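Local structure of inorganic pyrophosphatase (3LD3) at residues G78-T83 against E185-A190; G113-N118 against D154-F159; A125-V130 against A181-L186; S161-L166 against K170-G175. The protein probably catalyses the magnesium-dependent hydrolysis of inorganic pyrophosphate to two phosphate ions, working as a homohexamer in the cytoplasm. All coordinates share one frame; numbering follows the deposited sequence. Where two conformers were deposited one is given.

Interaction 1: G78-T83 against E185-A190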
loop_
_atom_site.group_PDB
_atom_site.type_symbol
_atom_site.label_atom_id
_atom_site.label_comp_id
_atom_site.label_asym_id
_atom_site.label_seq_id
_atom_site.Cartn_x
_atom_site.Cartn_y
_atom_site.Cartn_z
ATOM N N GLY A 78 19.302 -6.002 -6.069
ATOM C CA GLY A 78 19.821 -7.194 -5.460
ATOM C C GLY A 78 21.147 -7.591 -6.039
ATOM O O GLY A 78 21.902 -6.728 -6.523
ATOM N N PHE A 79 21.446 -8.869 -5.949
ATOM C CA PHE A 79 22.754 -9.394 -6.345
ATOM C C PHE A 79 22.715 -10.702 -7.133
ATOM O O PHE A 79 21.766 -11.489 -7.042
ATOM C CB PHE A 79 23.649 -9.570 -5.106
ATOM C CG PHE A 79 23.240 -10.724 -4.234
ATOM C CD1 PHE A 79 23.834 -11.965 -4.358
ATOM C CD2 PHE A 79 22.220 -10.566 -3.292
ATOM C CE1 PHE A 79 23.443 -13.030 -3.563
ATOM C CE2 PHE A 79 21.811 -11.647 -2.506
ATOM C CZ PHE A 79 22.415 -12.869 -2.629
ATOM N N ILE A 80 23.759 -10.924 -7.928
ATOM C CA ILE A 80 23.914 -12.181 -8.656
ATOM C C ILE A 80 24.628 -13.188 -7.764
ATOM O O ILE A 80 25.790 -12.972 -7.354
ATOM C CB ILE A 80 24.724 -12.007 -9.978
ATOM C CG1 ILE A 80 24.164 -10.878 -10.849
ATOM C CG2 ILE A 80 24.731 -13.319 -10.731
ATOM C CD1 ILE A 80 25.036 -10.548 -12.083
ATOM N N PRO A 81 23.956 -14.291 -7.420
ATOM C CA PRO A 81 24.644 -15.319 -6.634
ATOM C C PRO A 81 25.891 -15.886 -7.309
ATOM O O PRO A 81 25.948 -15.973 -8.535
ATOM C CB PRO A 81 23.584 -16.431 -6.502
ATOM C CG PRO A 81 22.295 -15.766 -6.679
ATOM C CD PRO A 81 22.554 -14.673 -7.709
ATOM N N ASN A 82 26.879 -16.262 -6.503
ATOM C CA ASN A 82 28.052 -16.949 -7.014
ATOM C C ASN A 82 28.888 -16.074 -7.935
ATOM O O ASN A 82 29.375 -16.550 -8.975
ATOM C CB ASN A 82 27.651 -18.197 -7.788
ATOM C CG ASN A 82 27.774 -19.395 -7.004
ATOM O OD1 ASN A 82 27.225 -19.480 -5.900
ATOM N ND2 ASN A 82 28.510 -20.373 -7.538
ATOM N N THR A 83 28.999 -14.805 -7.559
ATOM C CA THR A 83 29.845 -13.855 -8.248
ATOM C C THR A 83 30.746 -13.136 -7.242
ATOM O O THR A 83 30.372 -12.939 -6.079
ATOM C CB THR A 83 29.041 -12.835 -9.085
ATOM O OG1 THR A 83 28.148 -12.078 -8.257
ATOM C CG2 THR A 83 28.285 -13.542 -10.191
ATOM N N GLU A 185 30.569 -8.384 -19.798
ATOM C CA GLU A 185 31.961 -8.755 -19.570
ATOM C C GLU A 185 32.328 -8.595 -18.088
ATOM O O GLU A 185 33.077 -9.408 -17.542
ATOM C CB GLU A 185 32.896 -7.968 -20.503
ATOM C CG GLU A 185 34.358 -8.350 -20.397
ATOM C CD GLU A 185 34.698 -9.709 -20.970
ATOM O OE1 GLU A 185 33.863 -10.320 -21.689
ATOM O OE2 GLU A 185 35.839 -10.156 -20.709
ATOM N N LEU A 186 31.780 -7.573 -17.443
ATOM C CA LEU A 186 31.957 -7.396 -15.986
ATOM C C LEU A 186 31.448 -8.624 -15.209
ATOM O O LEU A 186 32.105 -9.131 -14.274
ATOM C CB LEU A 186 31.238 -6.132 -15.532
ATOM C CG LEU A 186 31.307 -5.721 -14.052
ATOM C CD1 LEU A 186 31.348 -4.197 -13.884
ATOM C CD2 LEU A 186 30.134 -6.322 -13.282
ATOM N N ILE A 187 30.256 -9.070 -15.577
ATOM C CA ILE A 187 29.638 -10.269 -14.988
ATOM C C ILE A 187 30.491 -11.517 -15.243
ATOM O O ILE A 187 30.766 -12.297 -14.329
ATOM C CB ILE A 187 28.181 -10.428 -15.482
ATOM C CG1 ILE A 187 27.313 -9.255 -14.978
ATOM C CG2 ILE A 187 27.592 -11.786 -15.041
ATOM C CD1 ILE A 187 26.000 -9.144 -15.683
ATOM N N ARG A 188 30.954 -11.688 -16.480
ATOM C CA ARG A 188 31.843 -12.799 -16.823
ATOM C C ARG A 188 33.045 -12.846 -15.875
ATOM O O ARG A 188 33.362 -13.903 -15.328
ATOM C CB ARG A 188 32.329 -12.668 -18.282
ATOM C CG ARG A 188 33.703 -13.252 -18.532
ATOM C CD ARG A 188 34.210 -12.916 -19.919
ATOM N NE ARG A 188 35.498 -13.534 -20.169
ATOM C CZ ARG A 188 35.635 -14.791 -20.565
ATOM N NH1 ARG A 188 34.548 -15.551 -20.715
ATOM N NH2 ARG A 188 36.845 -15.292 -20.778
ATOM N N SER A 189 33.716 -11.706 -15.726
ATOM C CA SER A 189 34.869 -11.560 -14.826
ATOM C C SER A 189 34.557 -11.951 -13.392
ATOM O O SER A 189 35.354 -12.630 -12.750
ATOM C CB SER A 189 35.402 -10.140 -14.833
ATOM O OG SER A 189 36.057 -9.919 -16.057
ATOM N N ALA A 190 33.385 -11.533 -12.922
ATOM C CA ALA A 190 32.936 -11.856 -11.555
ATOM C C ALA A 190 32.580 -13.338 -11.382
ATOM O O ALA A 190 32.796 -13.905 -10.314
ATOM C CB ALA A 190 31.790 -10.957 -11.158
#

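Interaction 2: G113-N118 against D154-F159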
loop_
_atom_site.group_PDB
_atom_site.type_symbol
_atom_site.label_atom_id
_atom_site.label_comp_id
_atom_site.label_asym_id
_atom_site.label_seq_id
_atom_site.Cartn_x
_atom_site.Cartn_y
_atom_site.Cartn_z
ATOM N N GLY A 113 23.157 -2.654 -19.236
ATOM C CA GLY A 113 24.179 -1.634 -19.073
ATOM C C GLY A 113 24.764 -1.700 -17.690
ATOM O O GLY A 113 24.390 -2.540 -16.852
ATOM N N VAL A 114 25.705 -0.823 -17.440
ATOM C CA VAL A 114 26.324 -0.754 -16.135
ATOM C C VAL A 114 26.743 0.674 -15.843
ATOM O O VAL A 114 27.270 1.353 -16.730
ATOM C CB VAL A 114 27.480 -1.752 -16.027
ATOM C CG1 VAL A 114 28.480 -1.595 -17.183
ATOM C CG2 VAL A 114 28.123 -1.672 -14.670
ATOM N N LEU A 115 26.468 1.119 -14.618
ATOM C CA LEU A 115 26.871 2.439 -14.191
ATOM C C LEU A 115 28.131 2.256 -13.379
ATOM O O LEU A 115 28.122 1.619 -12.318
ATOM C CB LEU A 115 25.783 3.116 -13.357
ATOM C CG LEU A 115 26.042 4.538 -12.901
ATOM C CD1 LEU A 115 26.325 5.478 -14.092
ATOM C CD2 LEU A 115 24.829 5.029 -12.034
ATOM N N MET A 116 29.237 2.813 -13.869
ATOM C CA MET A 116 30.482 2.746 -13.121
ATOM C C MET A 116 30.495 3.771 -11.992
ATOM O O MET A 116 30.050 4.907 -12.142
ATOM C CB MET A 116 31.696 2.982 -14.042
ATOM C CG MET A 116 31.739 2.127 -15.282
ATOM S SD MET A 116 31.500 0.354 -15.028
ATOM C CE MET A 116 32.914 -0.135 -14.024
ATOM N N MET A 117 31.026 3.365 -10.854
ATOM C CA MET A 117 31.173 4.250 -9.736
ATOM C C MET A 117 32.194 3.681 -8.786
ATOM O O MET A 117 32.405 2.458 -8.743
ATOM C CB MET A 117 29.829 4.460 -9.016
ATOM C CG MET A 117 29.309 3.262 -8.299
ATOM S SD MET A 117 27.600 3.557 -7.729
ATOM C CE MET A 117 26.763 3.829 -9.278
ATOM N N ASN A 118 32.832 4.587 -8.058
ATOM C CA ASN A 118 33.776 4.261 -7.006
ATOM C C ASN A 118 33.218 4.781 -5.693
ATOM O O ASN A 118 32.714 5.897 -5.637
ATOM C CB ASN A 118 35.124 4.929 -7.266
ATOM C CG ASN A 118 35.813 4.373 -8.482
ATOM O OD1 ASN A 118 36.473 5.113 -9.212
ATOM N ND2 ASN A 118 35.660 3.068 -8.721
ATOM N N ASP A 154 19.449 9.286 -15.491
ATOM C CA ASP A 154 19.959 10.345 -14.638
ATOM C C ASP A 154 19.453 10.224 -13.186
ATOM O O ASP A 154 20.187 10.551 -12.269
ATOM C CB ASP A 154 19.597 11.716 -15.224
ATOM C CG ASP A 154 20.393 12.054 -16.489
ATOM O OD1 ASP A 154 21.383 11.354 -16.844
ATOM O OD2 ASP A 154 20.007 13.034 -17.155
ATOM N N SER A 155 18.208 9.776 -12.976
ATOM C CA SER A 155 17.710 9.519 -11.609
ATOM C C SER A 155 18.549 8.448 -10.910
ATOM O O SER A 155 18.809 8.538 -9.701
ATOM C CB SER A 155 16.205 9.132 -11.585
ATOM O OG SER A 155 15.978 7.749 -11.856
ATOM N N ILE A 156 18.986 7.430 -11.655
ATOM C CA ILE A 156 19.835 6.404 -11.056
ATOM C C ILE A 156 21.186 6.981 -10.658
ATOM O O ILE A 156 21.643 6.748 -9.536
ATOM C CB ILE A 156 20.013 5.186 -11.984
ATOM C CG1 ILE A 156 18.660 4.514 -12.212
ATOM C CG2 ILE A 156 21.023 4.220 -11.413
ATOM C CD1 ILE A 156 18.734 3.389 -13.304
ATOM N N SER A 157 21.831 7.727 -11.571
ATOM C CA SER A 157 23.107 8.386 -11.268
ATOM C C SER A 157 22.953 9.309 -10.050
ATOM O O SER A 157 23.795 9.326 -9.152
ATOM C CB SER A 157 23.617 9.204 -12.460
ATOM O OG SER A 157 23.846 8.419 -13.622
ATOM N N HIS A 158 21.869 10.082 -10.043
ATOM C CA HIS A 158 21.566 11.002 -8.951
ATOM C C HIS A 158 21.407 10.244 -7.609
ATOM O O HIS A 158 21.951 10.651 -6.552
ATOM C CB HIS A 158 20.322 11.818 -9.339
ATOM C CG HIS A 158 19.853 12.769 -8.299
ATOM N ND1 HIS A 158 19.156 12.356 -7.186
ATOM C CD2 HIS A 158 19.984 14.116 -8.190
ATOM C CE1 HIS A 158 18.860 13.406 -6.443
ATOM N NE2 HIS A 158 19.384 14.486 -7.015
ATOM N N PHE A 159 20.667 9.137 -7.639
ATOM C CA PHE A 159 20.473 8.325 -6.448
ATOM C C PHE A 159 21.815 7.920 -5.811
ATOM O O PHE A 159 22.019 8.081 -4.623
ATOM C CB PHE A 159 19.594 7.097 -6.757
ATOM C CG PHE A 159 19.397 6.173 -5.580
ATOM C CD1 PHE A 159 18.404 6.426 -4.635
ATOM C CD2 PHE A 159 20.238 5.083 -5.382
ATOM C CE1 PHE A 159 18.241 5.594 -3.505
ATOM C CE2 PHE A 159 20.080 4.252 -4.264
ATOM C CZ PHE A 159 19.079 4.498 -3.337
#

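Interaction 3: A125-V130 against A181-L186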
loop_
_atom_site.group_PDB
_atom_site.type_symbol
_atom_site.label_atom_id
_atom_site.label_comp_id
_atom_site.label_asym_id
_atom_site.label_seq_id
_atom_site.Cartn_x
_atom_site.Cartn_y
_atom_site.Cartn_z
ATOM N N ALA A 125 30.513 -0.847 -9.296
ATOM C CA ALA A 125 29.622 -0.685 -10.434
ATOM C C ALA A 125 28.260 -1.285 -10.159
ATOM O O ALA A 125 28.151 -2.258 -9.425
ATOM C CB ALA A 125 30.229 -1.338 -11.684
ATOM N N LYS A 126 27.237 -0.705 -10.770
ATOM C CA LYS A 126 25.860 -1.186 -10.634
ATOM C C LYS A 126 25.347 -1.588 -12.010
ATOM O O LYS A 126 25.219 -0.762 -12.883
ATOM C CB LYS A 126 24.966 -0.101 -10.046
ATOM C CG LYS A 126 25.407 0.400 -8.652
ATOM C CD LYS A 126 25.579 -0.734 -7.612
ATOM C CE LYS A 126 26.073 -0.109 -6.281
ATOM N NZ LYS A 126 26.582 -1.078 -5.316
ATOM N N VAL A 127 25.082 -2.875 -12.199
ATOM C CA VAL A 127 24.527 -3.369 -13.438
ATOM C C VAL A 127 23.042 -2.984 -13.472
ATOM O O VAL A 127 22.361 -3.028 -12.435
ATOM C CB VAL A 127 24.698 -4.900 -13.525
ATOM C CG1 VAL A 127 23.940 -5.519 -14.749
ATOM C CG2 VAL A 127 26.168 -5.270 -13.594
ATOM N N LEU A 128 22.571 -2.557 -14.634
ATOM C CA LEU A 128 21.168 -2.320 -14.917
ATOM C C LEU A 128 20.604 -3.425 -15.806
ATOM O O LEU A 128 21.198 -3.775 -16.816
ATOM C CB LEU A 128 20.955 -0.976 -15.605
ATOM C CG LEU A 128 19.513 -0.547 -15.908
ATOM C CD1 LEU A 128 18.664 -0.366 -14.615
ATOM C CD2 LEU A 128 19.434 0.761 -16.770
ATOM N N ALA A 129 19.470 -3.991 -15.392
ATOM C CA ALA A 129 18.867 -5.121 -16.105
ATOM C C ALA A 129 17.341 -4.968 -16.222
ATOM O O ALA A 129 16.707 -4.197 -15.478
ATOM C CB ALA A 129 19.226 -6.459 -15.409
ATOM N N VAL A 130 16.766 -5.723 -17.150
ATOM C CA VAL A 130 15.323 -5.834 -17.298
ATOM C C VAL A 130 14.982 -7.315 -17.204
ATOM O O VAL A 130 15.869 -8.163 -17.358
ATOM C CB VAL A 130 14.805 -5.214 -18.603
ATOM C CG1 VAL A 130 15.098 -3.663 -18.672
ATOM C CG2 VAL A 130 15.396 -5.893 -19.847
ATOM N N ALA A 181 27.072 -4.964 -23.566
ATOM C CA ALA A 181 28.278 -5.748 -23.767
ATOM C C ALA A 181 29.288 -5.618 -22.631
ATOM O O ALA A 181 29.870 -6.623 -22.180
ATOM C CB ALA A 181 28.949 -5.345 -25.139
ATOM N N SER A 182 29.508 -4.380 -22.189
ATOM C CA SER A 182 30.418 -4.098 -21.078
ATOM C C SER A 182 29.906 -4.711 -19.786
ATOM O O SER A 182 30.669 -5.308 -19.044
ATOM C CB SER A 182 30.599 -2.597 -20.885
ATOM O OG SER A 182 31.220 -2.011 -22.005
ATOM N N ALA A 183 28.610 -4.547 -19.519
ATOM C CA ALA A 183 27.982 -5.159 -18.325
ATOM C C ALA A 183 28.147 -6.683 -18.341
ATOM O O ALA A 183 28.519 -7.294 -17.331
ATOM C CB ALA A 183 26.516 -4.768 -18.253
ATOM N N LYS A 184 27.927 -7.303 -19.503
ATOM C CA LYS A 184 28.122 -8.738 -19.596
ATOM C C LYS A 184 29.579 -9.158 -19.330
ATOM O O LYS A 184 29.814 -10.184 -18.702
ATOM C CB LYS A 184 27.563 -9.293 -20.938
ATOM C CG LYS A 184 26.046 -9.112 -21.012
ATOM C CD LYS A 184 25.344 -9.728 -22.229
ATOM C CE LYS A 184 25.467 -8.912 -23.413
ATOM N NZ LYS A 184 24.805 -9.443 -24.685
ATOM N N GLU A 185 30.569 -8.384 -19.798
ATOM C CA GLU A 185 31.961 -8.755 -19.570
ATOM C C GLU A 185 32.328 -8.595 -18.088
ATOM O O GLU A 185 33.077 -9.408 -17.542
ATOM C CB GLU A 185 32.896 -7.968 -20.503
ATOM C CG GLU A 185 34.358 -8.350 -20.397
ATOM C CD GLU A 185 34.698 -9.709 -20.970
ATOM O OE1 GLU A 185 33.863 -10.320 -21.689
ATOM O OE2 GLU A 185 35.839 -10.156 -20.709
ATOM N N LEU A 186 31.780 -7.573 -17.443
ATOM C CA LEU A 186 31.957 -7.396 -15.986
ATOM C C LEU A 186 31.448 -8.624 -15.209
ATOM O O LEU A 186 32.105 -9.131 -14.274
ATOM C CB LEU A 186 31.238 -6.132 -15.532
ATOM C CG LEU A 186 31.307 -5.721 -14.052
ATOM C CD1 LEU A 186 31.348 -4.197 -13.884
ATOM C CD2 LEU A 186 30.134 -6.322 -13.282
#

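Interaction 4: S161-L166 against K170-G175. With PO4 (phosphate ion), chain C.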
loop_
_atom_site.group_PDB
_atom_site.type_symbol
_atom_site.label_atom_id
_atom_site.label_comp_id
_atom_site.label_asym_id
_atom_site.label_seq_id
_atom_site.Cartn_x
_atom_site.Cartn_y
_atom_site.Cartn_z
ATOM N N SER A 161 24.719 9.154 -6.357
ATOM C CA SER A 161 25.502 10.363 -6.055
ATOM C C SER A 161 25.163 10.955 -4.692
ATOM O O SER A 161 26.045 11.546 -4.038
ATOM C CB SER A 161 25.317 11.432 -7.140
ATOM O OG SER A 161 25.968 11.093 -8.345
ATOM N N PHE A 162 23.908 10.795 -4.234
ATOM C CA PHE A 162 23.422 11.581 -3.096
ATOM C C PHE A 162 22.853 10.794 -1.921
ATOM O O PHE A 162 22.725 11.332 -0.807
ATOM C CB PHE A 162 22.431 12.664 -3.573
ATOM C CG PHE A 162 23.033 13.639 -4.548
ATOM C CD1 PHE A 162 24.118 14.435 -4.175
ATOM C CD2 PHE A 162 22.549 13.758 -5.845
ATOM C CE1 PHE A 162 24.694 15.298 -5.086
ATOM C CE2 PHE A 162 23.120 14.631 -6.763
ATOM C CZ PHE A 162 24.196 15.398 -6.385
ATOM N N TYR A 163 22.517 9.522 -2.126
ATOM C CA TYR A 163 21.853 8.769 -1.062
ATOM C C TYR A 163 22.670 8.515 0.183
ATOM O O TYR A 163 22.100 8.263 1.247
ATOM C CB TYR A 163 21.249 7.451 -1.557
ATOM C CG TYR A 163 22.148 6.254 -1.701
ATOM C CD1 TYR A 163 21.793 5.035 -1.142
ATOM C CD2 TYR A 163 23.343 6.323 -2.401
ATOM C CE1 TYR A 163 22.591 3.891 -1.339
ATOM C CE2 TYR A 163 24.145 5.201 -2.575
ATOM C CZ TYR A 163 23.746 3.990 -2.048
ATOM O OH TYR A 163 24.529 2.865 -2.269
ATOM N N LYS A 164 24.000 8.586 0.044
ATOM C CA LYS A 164 24.919 8.385 1.153
ATOM C C LYS A 164 25.499 9.699 1.708
ATOM O O LYS A 164 26.358 9.655 2.588
ATOM C CB LYS A 164 26.088 7.485 0.724
ATOM C CG LYS A 164 25.752 6.001 0.717
ATOM C CD LYS A 164 26.865 5.189 0.021
ATOM C CE LYS A 164 26.722 3.712 0.299
ATOM N NZ LYS A 164 27.720 2.894 -0.446
ATOM N N LYS A 165 24.991 10.848 1.262
ATOM C CA LYS A 165 25.571 12.131 1.661
ATOM C C LYS A 165 25.521 12.390 3.156
ATOM O O LYS A 165 26.322 13.180 3.668
ATOM C CB LYS A 165 24.889 13.287 0.927
ATOM C CG LYS A 165 25.383 13.504 -0.468
ATOM C CD LYS A 165 26.745 14.202 -0.510
ATOM C CE LYS A 165 27.319 14.117 -1.889
ATOM N NZ LYS A 165 28.633 14.826 -2.031
ATOM N N LEU A 166 24.561 11.794 3.862
ATOM C CA LEU A 166 24.437 12.016 5.307
ATOM C C LEU A 166 25.234 11.014 6.148
ATOM O O LEU A 166 25.215 11.077 7.382
ATOM C CB LEU A 166 22.961 12.020 5.724
ATOM C CG LEU A 166 22.161 13.128 5.046
ATOM C CD1 LEU A 166 20.688 13.137 5.503
ATOM C CD2 LEU A 166 22.793 14.514 5.295
ATOM N N LYS A 170 31.117 7.433 4.273
ATOM C CA LYS A 170 30.826 6.900 2.962
ATOM C C LYS A 170 30.966 8.017 1.932
ATOM O O LYS A 170 30.933 9.197 2.264
ATOM C CB LYS A 170 29.432 6.310 2.946
ATOM C CG LYS A 170 29.258 5.180 3.963
ATOM C CD LYS A 170 27.874 4.600 3.909
ATOM C CE LYS A 170 27.589 3.727 5.108
ATOM N NZ LYS A 170 26.353 2.899 4.900
ATOM N N PHE A 171 31.163 7.636 0.680
ATOM C CA PHE A 171 31.196 8.586 -0.419
ATOM C C PHE A 171 31.016 7.789 -1.686
ATOM O O PHE A 171 31.359 6.603 -1.724
ATOM C CB PHE A 171 32.528 9.352 -0.475
ATOM C CG PHE A 171 33.705 8.485 -0.763
ATOM C CD1 PHE A 171 34.089 8.232 -2.079
ATOM C CD2 PHE A 171 34.411 7.889 0.274
ATOM C CE1 PHE A 171 35.163 7.409 -2.363
ATOM C CE2 PHE A 171 35.490 7.061 0.008
ATOM C CZ PHE A 171 35.869 6.822 -1.316
ATOM N N VAL A 172 30.465 8.446 -2.696
ATOM C CA VAL A 172 30.298 7.861 -4.009
ATOM C C VAL A 172 30.696 8.860 -5.089
ATOM O O VAL A 172 30.246 10.005 -5.108
ATOM C CB VAL A 172 28.862 7.425 -4.244
ATOM C CG1 VAL A 172 28.756 6.672 -5.580
ATOM C CG2 VAL A 172 28.370 6.545 -3.075
ATOM N N SER A 173 31.579 8.434 -5.971
ATOM C CA SER A 173 31.900 9.230 -7.145
ATOM C C SER A 173 31.395 8.433 -8.340
ATOM O O SER A 173 31.916 7.371 -8.660
ATOM C CB SER A 173 33.397 9.531 -7.225
ATOM O OG SER A 173 33.713 10.201 -8.433
ATOM N N VAL A 174 30.334 8.948 -8.953
ATOM C CA VAL A 174 29.643 8.255 -10.023
ATOM C C VAL A 174 30.282 8.623 -11.345
ATOM O O VAL A 174 30.503 9.811 -11.598
ATOM C CB VAL A 174 28.139 8.585 -10.025
ATOM C CG1 VAL A 174 27.431 7.931 -11.250
ATOM C CG2 VAL A 174 27.504 8.088 -8.712
ATOM N N GLY A 175 30.564 7.593 -12.161
ATOM C CA GLY A 175 31.142 7.720 -13.495
ATOM C C GLY A 175 30.108 7.674 -14.605
ATOM O O GLY A 175 29.021 8.231 -14.485
HETATM P P PO4 C . 25.527 -0.146 -0.137
HETATM O O1 PO4 C . 26.920 0.304 -0.501
HETATM O O2 PO4 C . 25.406 -0.388 1.357
HETATM O O3 PO4 C . 24.508 0.914 -0.506
HETATM O O4 PO4 C . 25.224 -1.426 -0.918
HETATM O O HOH W 1 29.011 11.393 -8.129
HETATM O O HOH W 2 28.554 11.991 -4.695
HETATM O O HOH W 3 28.783 10.559 2.290
#

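Interaction 1: G78-T83 against E185-A190
Thr83 and Ala190 meet without a ring or other flat side chain between them. The flat group at this seam is the backbone carbonyl of Ala190, whose O lies 3.6 Å from Thr83 CA. Beside it the two beta carbons pack, Thr83 CB to Ala190 CB at 3.9 Å. The second patch is aliphatic. Ile80 and Ile187 cross at about a right angle, with Ile80 CD1 3.9 Å from Ile187 CG1. That one methyl also touches CG2 and CD1 of Ile187, so it meets both branches. Ile80 reaches it with an extended outer chain (chi2 173°). Thr83 turns its hydroxyl back to its own segment, where OG1 bonds Ile80 O at 2.7 Å. The donor sits 27° from the plane of that carbonyl. OG1 is also bonded to Val91 N, so this buried hydroxyl has two partners and probably helps fix the path of this loop. Across the contact the side chains meet through carbon atoms. It joins the end of strand 76-79 and the loop beyond it to the C-terminal helix 180-195. Val37 of strand 37-41 touches both isoleucines, and the backbone of Ala190 hydrogen-bonds to that of Ile84.

Interaction 2: G113-N118 against D154-F159
Leu115 makes all the contacts from the strand side, and it makes them with one branch more than the other. Its CD2 methyl comes to 3.8 Å from Ser157 CA and to 3.9 Å from Ile156 CG2. It therefore lies against the helix backbone itself and beside the branch methyl of the isoleucine. CG is anti to the backbone N (chi1 -177°), which carries both methyls out toward the helix. The Ser157 hydroxyl touches both leucine methyls, but this serine was modelled in two conformers, so that detail holds for one of them. In that conformer OG makes a weak hydrogen bond to Leu153 O, the usual return of a helical serine to its own backbone.

The contact joins strand 106-119 of the curled sheet to helix 150-162. Soluble pyrophosphatases of this family are built on such a barrel-like sheet with helices packed on it. Ile156 also touches Leu128 of strand 122-131 and Pro74, so the inner side of the helix is well buried.

Ser157 is only partly buried. Trp177 of strand 172-179 touches both Leu115 and Ser157 there. The looser part is at Met117, which starts toward the helix from its backbone but whose side chain stops 5.9 Å from the segment 154-159. His158 points away from the strand. Its NE2 is hydrogen-bonded to Phe162 O of a second subunit, and Asp154 packs on Leu166 of that subunit.

Interaction 3: A125-V130 against A181-L186
Leu186 fills the shallow hollow between Ala125 and Val127, two residues on the same side of their chain segment. Its two methyls divide the work. CD1 presses on Ala125 CB at 3.8 Å, against the small side chain of that alanine. CD2 meets Val127 CG2 at 4.1 Å. With chi1 at -179° the fork of Leu186 leaves the helix toward the strand. Val127 is the matching bump. It lies between Leu186 and Ala183, which are one helical turn apart. CG2 slides past the leucine in the opposite direction, while CG1 faces Ala183 CB more loosely at 4.4 Å. The small Ala183 lets the backbones come near, with Val127 CA and Ala183 CA 6.2 Å apart.

This is helix-on-sheet packing. The C-terminal helix 180-195 lies on strand 122-131 of the curled, barrel-like sheet of the pyrophosphatase fold. The strand has a different neighbour on its other face, where Leu128 touches Leu153 and Ile156 of helix 150-162. Lys126 also points away from helix 180-195. Its NZ forms salt bridges with Asp92 and Asp124, both predicted magnesium ligands, and a hydrogen bond with Tyr77 OH, a predicted substrate contact. On the helix, Lys184 turns from the strand and pairs with Glu35. Val93 of strand 92-95 and Val91 of the loop before it also touch Val127.

Interaction 4: S161-L166 against K170-G175
Lys164 runs across Lys170 at about a right angle. Its CB lies 4.2 Å from Lys170 CB. CG sits over one face of the Tyr163 ring, 3.7 Å above the plane and offset toward the rim. CD packs on Val172 CG2 at 3.7 Å. CE passes Lys170 CD at 3.9 Å and comes nearer, 3.5 Å, to PO4 O1. Extended beyond CG, the chain reaches the bound phosphate, where NZ bonds PO4 O1 at 2.7 Å. NZ also forms a salt bridge with Glu120. Tyr163 OH gives the phosphate a second bond, 2.6 Å to PO4 O3, which lies at the ring edge, near its plane. Lys170 turns its own NZ to Glu167.

At the other end Ser161 OG rests 3.4 Å from Val174 CG2, while its hydrogen bond goes to Ser157 O. One water links Ser161 OG to Val174 N, and another donates to both Ser161 O and Val172 O. These waters bridge the helix end and strand 172-179. Arg65 NH1 and Lys121 NZ also bond the ion. The phosphate probably came from the crystallisation liquor. Its grip by Arg65 and Tyr163, both predicted substrate contacts, is consistent with a site for a phosphate group of pyrophosphate.

How the interactions relate
All four contacts reach one curled sheet. Interactions 1 and 3 share helix 180-195 and the residues Glu185 and Leu186, with centres 9 Å apart. Interactions 2 and 4 share helix 150-162, at 10 Å, and both touch a second subunit. Strand 106-119 of interaction 2 lies between strand 122-131 of interaction 3 and strand 172-179 of interaction 4, and backbone bonds join it to each. Interactions 1 and 4 are farthest apart, about 22 Å between centres. Along the chain, interaction 1 encloses interactions 2 and 4, interactions 2 and 3 cross, and interaction 4 is nested within interaction 3. The sheet thus lies between the C-terminal helix and helix 150-162, whose end leads to the phosphate site.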